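Local coordinates for indole-3-acetic acid-amido synthetase GH3.15 (Arabidopsis thaliana, PDB 6E1Q), which conjugates glutamine, and possibly cysteine, to the auxin precursor indole-3-butyric acid in an ATP-dependent reaction, and acts likewise on the herbicide 4-(2,4-dichlorophenoxy)butanoate, at residues K140-Y145 with S180-P185; V212-A217 with A294-S299. All coordinates share one frame; numbering follows the deposited sequence.

How the contacts relate
Contacts 1 and 2 are pairings in one run of parallel strands, ordered 181-183, 140-143, 212-217, 297-298, and the pairing of 140-143 with 212-217 lies between them; their centres are about 10 Å apart. Across that middle pairing Lys140 O lies 2.6 Å from Ala213 N, a probable backbone hydrogen bond, and Ser141 OG lies 2.7 Å from Arg214 NE, a probable side-chain bond. Both contacts touch the same bound (2,4-dichlorophenoxy)acetic acid, contact 1 through Ser141, Ile143 and Tyr145, contact 2 through Arg214, Gly216, Ala217, Glu298 and Ser299. In contact 2 the Glu298 side chain is about 4 Å from that of Phe325, a residue that binds both ATP and substrate.

Contact 1 (K140-Y145 with S180-P185); sequences KSLIFY and SLQVSP. With CFA ((2,4-dichlorophenoxy)acetic acid), chain C.
Ser141 and Gln182 share the shortest backbone bond of this parallel pairing, Gln182 N giving its hydrogen to Ser141 O over 2.8 Å. One step further on, Ile143 N gives its hydrogen to Gln182 O at 3.0 Å, and the CA-H of Leu142 leans on the same oxygen. At the start of the pairing, Ser180 O receives weak bonds from Ser141 N at 3.3 Å and from a water. That water sits 2.6 Å from Ser141 OG, whose stronger protein partner is Arg214. Beyond the strands, the Ser184 hydroxyl donates to Tyr145 O in the carbonyl plane, although Ser184 is poorly ordered. Gln182 OE1 is the exception to this accounting, a buried acceptor with no partner in the model; Lys140 NZ is 3.9 Å away. Swinging CG anti to the backbone N (chi1 -169°), Gln182 instead brings its aliphatic part obliquely against Leu142, with CG 3.6 Å from CD1. On the other face, Leu181 CD2 packs against Ser141 CB and Ile143 CD1, while Ile143 CG2 touches the ligand ring, 3.5 Å from C5', and Tyr145 CD1 meets chlorine CL4 obliquely. Leu181 and Val183 carry this face onto helix 162-172, while Phe144 turns toward helices 194-207 and 220-243. Strand 140-143 bonds through its second edge to strand 212-217, so that strand 181-183 is outermost in this run of strands.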
loop_
_atom_site.group_PDB
_atom_site.type_symbol
_atom_site.label_atom_id
_atom_site.label_comp_id
_atom_site.label_asym_id
_atom_site.label_seq_id
_atom_site.Cartn_x
_atom_site.Cartn_y
_atom_site.Cartn_z
ATOM N N LYS A 140 13.955 -13.129 -12.287
ATOM C CA LYS A 140 13.250 -13.220 -11.013
ATOM C C LYS A 140 12.741 -11.854 -10.537
ATOM O O LYS A 140 13.232 -10.794 -10.936
ATOM C CB LYS A 140 14.143 -13.823 -9.929
ATOM C CG LYS A 140 14.274 -15.333 -9.990
ATOM C CD LYS A 140 15.652 -15.740 -9.532
ATOM C CE LYS A 140 15.713 -17.206 -9.158
ATOM N NZ LYS A 140 16.810 -17.409 -8.176
ATOM N N SER A 141 11.744 -11.906 -9.656
ATOM C CA SER A 141 11.200 -10.734 -8.981
ATOM C C SER A 141 11.862 -10.631 -7.615
ATOM O O SER A 141 11.668 -11.496 -6.756
ATOM C CB SER A 141 9.679 -10.829 -8.844
ATOM O OG SER A 141 9.043 -10.740 -10.101
ATOM N N LEU A 142 12.651 -9.585 -7.418
ATOM C CA LEU A 142 13.257 -9.308 -6.121
ATOM C C LEU A 142 12.260 -8.495 -5.308
ATOM O O LEU A 142 11.922 -7.368 -5.684
ATOM C CB LEU A 142 14.573 -8.557 -6.296
ATOM C CG LEU A 142 15.329 -8.110 -5.046
ATOM C CD1 LEU A 142 15.746 -9.323 -4.191
ATOM C CD2 LEU A 142 16.548 -7.301 -5.476
ATOM N N ILE A 143 11.771 -9.073 -4.214
ATOM C CA ILE A 143 10.673 -8.502 -3.447
ATOM C C ILE A 143 11.226 -8.090 -2.096
ATOM O O ILE A 143 11.728 -8.925 -1.338
ATOM C CB ILE A 143 9.502 -9.490 -3.309
ATOM C CG1 ILE A 143 8.767 -9.627 -4.648
ATOM C CG2 ILE A 143 8.522 -9.028 -2.253
ATOM C CD1 ILE A 143 7.897 -10.854 -4.731
ATOM N N PHE A 144 11.150 -6.798 -1.807
ATOM C CA PHE A 144 11.632 -6.258 -0.548
ATOM C C PHE A 144 10.479 -6.328 0.438
ATOM O O PHE A 144 9.554 -5.523 0.399
ATOM C CB PHE A 144 12.157 -4.841 -0.733
ATOM C CG PHE A 144 13.330 -4.766 -1.667
ATOM C CD1 PHE A 144 14.534 -5.346 -1.323
ATOM C CD2 PHE A 144 13.219 -4.140 -2.891
ATOM C CE1 PHE A 144 15.620 -5.289 -2.171
ATOM C CE2 PHE A 144 14.299 -4.077 -3.749
ATOM C CZ PHE A 144 15.508 -4.655 -3.377
ATOM N N TYR A 145 10.543 -7.302 1.327
ATOM C CA TYR A 145 9.467 -7.533 2.271
ATOM C C TYR A 145 10.040 -8.390 3.369
ATOM O O TYR A 145 10.672 -9.408 3.076
ATOM C CB TYR A 145 8.285 -8.267 1.624
ATOM C CG TYR A 145 7.118 -8.403 2.585
ATOM C CD1 TYR A 145 6.218 -7.363 2.743
ATOM C CD2 TYR A 145 6.937 -9.551 3.357
ATOM C CE1 TYR A 145 5.160 -7.460 3.612
ATOM C CE2 TYR A 145 5.871 -9.652 4.253
ATOM C CZ TYR A 145 4.991 -8.593 4.373
ATOM O OH TYR A 145 3.916 -8.632 5.236
ATOM N N SER A 180 11.726 -18.595 -9.267
ATOM C CA SER A 180 11.051 -17.486 -9.963
ATOM C C SER A 180 10.875 -16.198 -9.117
ATOM O O SER A 180 10.736 -15.096 -9.666
ATOM C CB SER A 180 9.679 -17.935 -10.477
ATOM O OG SER A 180 8.922 -16.833 -10.969
ATOM N N LEU A 181 10.861 -16.332 -7.794
ATOM C CA LEU A 181 10.856 -15.186 -6.899
ATOM C C LEU A 181 12.159 -15.137 -6.121
ATOM O O LEU A 181 12.649 -16.166 -5.645
ATOM C CB LEU A 181 9.688 -15.239 -5.910
ATOM C CG LEU A 181 8.252 -15.226 -6.433
ATOM C CD1 LEU A 181 7.284 -15.292 -5.255
ATOM C CD2 LEU A 181 7.986 -13.996 -7.296
ATOM N N GLN A 182 12.722 -13.941 -5.999
ATOM C CA GLN A 182 13.823 -13.690 -5.073
ATOM C C GLN A 182 13.225 -12.981 -3.868
ATOM O O GLN A 182 12.966 -11.772 -3.898
ATOM C CB GLN A 182 14.937 -12.866 -5.707
ATOM C CG GLN A 182 16.180 -12.835 -4.856
ATOM C CD GLN A 182 16.736 -14.217 -4.640
ATOM O OE1 GLN A 182 17.466 -14.736 -5.483
ATOM N NE2 GLN A 182 16.384 -14.835 -3.514
ATOM N N VAL A 183 12.995 -13.733 -2.807
ATOM C CA VAL A 183 12.339 -13.192 -1.632
ATOM C C VAL A 183 13.221 -13.482 -0.428
ATOM O O VAL A 183 13.879 -14.529 -0.357
ATOM C CB VAL A 183 10.914 -13.770 -1.460
ATOM C CG1 VAL A 183 10.937 -15.254 -1.107
ATOM C CG2 VAL A 183 10.124 -12.950 -0.475
ATOM N N SER A 184 13.261 -12.531 0.499
ATOM C CA SER A 184 14.119 -12.655 1.661
ATOM C C SER A 184 13.764 -13.909 2.460
ATOM O O SER A 184 12.611 -14.352 2.463
ATOM C CB SER A 184 13.992 -11.414 2.541
ATOM O OG SER A 184 12.978 -11.566 3.513
ATOM N N PRO A 185 14.743 -14.508 3.144
ATOM C CA PRO A 185 14.416 -15.608 4.065
ATOM C C PRO A 185 13.402 -15.203 5.126
ATOM O O PRO A 185 12.735 -16.076 5.699
ATOM C CB PRO A 185 15.776 -15.963 4.684
ATOM C CG PRO A 185 16.599 -14.696 4.545
ATOM C CD PRO A 185 16.158 -14.100 3.237
HETATM C C1 CFA C . 5.924 -8.248 -7.228
HETATM C C2 CFA C . 4.404 -8.243 -7.095
HETATM C "C1'" CFA C . 4.262 -7.145 -4.980
HETATM C "C2'" CFA C . 3.892 -6.063 -4.194
HETATM C "C3'" CFA C . 4.182 -6.069 -2.852
HETATM C "C4'" CFA C . 4.837 -7.140 -2.301
HETATM C "C5'" CFA C . 5.208 -8.223 -3.060
HETATM CL CL3 CFA C . 3.043 -4.637 -4.851
HETATM C "C6'" CFA C . 4.914 -8.223 -4.402
HETATM O O1 CFA C . 6.533 -9.323 -7.462
HETATM O O2 CFA C . 6.562 -7.179 -7.078
HETATM O "O1'" CFA C . 3.969 -7.141 -6.348
HETATM CL CL4 CFA C . 5.199 -7.111 -0.575
HETATM O O HOH W 1 9.334 -12.773 -11.725
#

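Contact 2 (V212-A217 with A294-S299); sequences VARLGA and AKCIES. With CFA ((2,4-dichlorophenoxy)acetic acid), chain C.
Arg214 and Glu298, from adjacent strands, flank the head of the bound (2,4-dichlorophenoxy)acetic acid, with Arg214 CD resting on Glu298 CB. The ligand's carboxylate lies over one face of the guanidinium: its carbon C1 is 3.3 Å above the plane, offset toward the rim, and O1 is 2.8 Å from Arg214 NH2. Glu298 presents carbon, not oxygen, its CG lying 3.3 Å from the ether O1'. Gly216 CA approaches the other carboxylate oxygen, O2, to 3.2 Å, and any side chain there would collide with it. In the next shell, Cys296 SG lies alongside Arg214 CD at 3.8 Å, while the bend of the arginine at chi3 (96°) turns the guanidinium from this alkyl run toward the acid; NE is held by Ser141. Replaced by a methionine, Arg214 would probably leave the carboxylate without its opposite charge and Ser141 OG without this donor. Glu298, bent at chi2 (76°), sends both carboxylate oxygens to strand 321-327, one to Thr322 and the other to Ser324 N. Behind these groups the parallel ladder fixes the register: Glu298 N donates to Leu215 O at 2.8 Å, and Ala217 N to Glu298 O at 3.1 Å. On the face remote from the acid, Leu215 and Ile297 lie side by side, CD1 to CG1 4.0 Å. The C-terminal ends of these parallel strands make part of the pocket that holds this ligand in the GH3 N-terminal domain, of the ANL clan of adenylating enzymes, consistent with a place in or beside the substrate site.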
loop_
_atom_site.group_PDB
_atom_site.type_symbol
_atom_site.label_atom_id
_atom_site.label_comp_id
_atom_site.label_asym_id
_atom_site.label_seq_id
_atom_site.Cartn_x
_atom_site.Cartn_y
_atom_site.Cartn_z
ATOM N N VAL A 212 17.610 -10.780 -12.017
ATOM C CA VAL A 212 16.465 -10.048 -11.488
ATOM C C VAL A 212 15.794 -9.305 -12.639
ATOM O O VAL A 212 16.420 -8.479 -13.315
ATOM C CB VAL A 212 16.900 -9.088 -10.367
ATOM C CG1 VAL A 212 15.759 -8.137 -9.950
ATOM C CG2 VAL A 212 17.397 -9.874 -9.183
ATOM N N ALA A 213 14.513 -9.598 -12.861
ATOM C CA ALA A 213 13.749 -8.955 -13.917
ATOM C C ALA A 213 12.746 -7.938 -13.391
ATOM O O ALA A 213 12.160 -7.206 -14.188
ATOM C CB ALA A 213 13.011 -10.003 -14.768
ATOM N N ARG A 214 12.555 -7.847 -12.083
ATOM C CA ARG A 214 11.566 -6.926 -11.552
ATOM C C ARG A 214 11.883 -6.679 -10.095
ATOM O O ARG A 214 12.347 -7.583 -9.395
ATOM C CB ARG A 214 10.145 -7.486 -11.723
ATOM C CG ARG A 214 9.104 -7.027 -10.707
ATOM C CD ARG A 214 7.692 -7.481 -11.138
ATOM N NE ARG A 214 7.312 -8.735 -10.486
ATOM C CZ ARG A 214 6.102 -9.282 -10.528
ATOM N NH1 ARG A 214 5.122 -8.689 -11.191
ATOM N NH2 ARG A 214 5.879 -10.432 -9.907
ATOM N N LEU A 215 11.641 -5.450 -9.656
ATOM C CA LEU A 215 11.743 -5.071 -8.256
ATOM C C LEU A 215 10.340 -4.865 -7.710
ATOM O O LEU A 215 9.495 -4.259 -8.374
ATOM C CB LEU A 215 12.550 -3.784 -8.095
ATOM C CG LEU A 215 13.943 -3.711 -8.747
ATOM C CD1 LEU A 215 14.513 -2.311 -8.566
ATOM C CD2 LEU A 215 14.897 -4.759 -8.165
ATOM N N GLY A 216 10.093 -5.371 -6.508
ATOM C CA GLY A 216 8.787 -5.248 -5.889
ATOM C C GLY A 216 8.902 -4.917 -4.418
ATOM O O GLY A 216 9.874 -5.274 -3.745
ATOM N N ALA A 217 7.881 -4.229 -3.931
ATOM C CA ALA A 217 7.714 -3.933 -2.516
ATOM C C ALA A 217 6.267 -3.541 -2.309
ATOM O O ALA A 217 5.567 -3.216 -3.270
ATOM C CB ALA A 217 8.661 -2.810 -2.063
ATOM N N ALA A 294 16.390 -5.393 -14.588
ATOM C CA ALA A 294 15.014 -5.248 -14.126
ATOM C C ALA A 294 14.191 -4.529 -15.187
ATOM O O ALA A 294 14.682 -3.631 -15.878
ATOM C CB ALA A 294 14.942 -4.487 -12.793
ATOM N N LYS A 295 12.930 -4.931 -15.311
ATOM C CA LYS A 295 12.045 -4.396 -16.331
ATOM C C LYS A 295 10.952 -3.496 -15.768
ATOM O O LYS A 295 10.327 -2.761 -16.535
ATOM C CB LYS A 295 11.401 -5.544 -17.122
ATOM C CG LYS A 295 12.415 -6.437 -17.834
ATOM C CD LYS A 295 13.294 -5.605 -18.754
ATOM C CE LYS A 295 14.371 -6.453 -19.416
ATOM N NZ LYS A 295 15.401 -5.576 -20.045
ATOM N N CYS A 296 10.710 -3.520 -14.464
ATOM C CA CYS A 296 9.720 -2.628 -13.881
ATOM C C CYS A 296 9.894 -2.653 -12.371
ATOM O O CYS A 296 10.573 -3.516 -11.813
ATOM C CB CYS A 296 8.290 -3.032 -14.271
ATOM S SG CYS A 296 7.774 -4.574 -13.527
ATOM N N ILE A 297 9.273 -1.675 -11.724
ATOM C CA ILE A 297 9.274 -1.532 -10.282
ATOM C C ILE A 297 7.822 -1.542 -9.854
ATOM O O ILE A 297 7.080 -0.604 -10.161
ATOM C CB ILE A 297 9.965 -0.245 -9.832
ATOM C CG1 ILE A 297 11.444 -0.284 -10.208
ATOM C CG2 ILE A 297 9.719 -0.031 -8.324
ATOM C CD1 ILE A 297 12.099 1.068 -10.171
ATOM N N GLU A 298 7.426 -2.589 -9.132
ATOM C CA GLU A 298 6.034 -2.863 -8.811
ATOM C C GLU A 298 5.783 -2.504 -7.355
ATOM O O GLU A 298 6.455 -3.033 -6.460
ATOM C CB GLU A 298 5.708 -4.340 -9.074
ATOM C CG GLU A 298 4.336 -4.773 -8.557
ATOM C CD GLU A 298 3.181 -4.295 -9.445
ATOM O OE1 GLU A 298 3.339 -4.269 -10.681
ATOM O OE2 GLU A 298 2.118 -3.926 -8.901
ATOM N N SER A 299 4.829 -1.598 -7.117
ATOM C CA SER A 299 4.408 -1.239 -5.762
ATOM C C SER A 299 3.160 -0.377 -5.847
ATOM O O SER A 299 2.792 0.114 -6.916
ATOM C CB SER A 299 5.500 -0.470 -5.009
ATOM O OG SER A 299 5.645 0.838 -5.571
HETATM C C1 CFA C . 5.924 -8.248 -7.228
HETATM C C2 CFA C . 4.404 -8.243 -7.095
HETATM C "C1'" CFA C . 4.262 -7.145 -4.980
HETATM C "C2'" CFA C . 3.892 -6.063 -4.194
HETATM C "C3'" CFA C . 4.182 -6.069 -2.852
HETATM C "C4'" CFA C . 4.837 -7.140 -2.301
HETATM C "C5'" CFA C . 5.208 -8.223 -3.060
HETATM CL CL3 CFA C . 3.043 -4.637 -4.851
HETATM C "C6'" CFA C . 4.914 -8.223 -4.402
HETATM O O1 CFA C . 6.533 -9.323 -7.462
HETATM O O2 CFA C . 6.562 -7.179 -7.078
HETATM O "O1'" CFA C . 3.969 -7.141 -6.348
HETATM CL CL4 CFA C . 5.199 -7.111 -0.575
#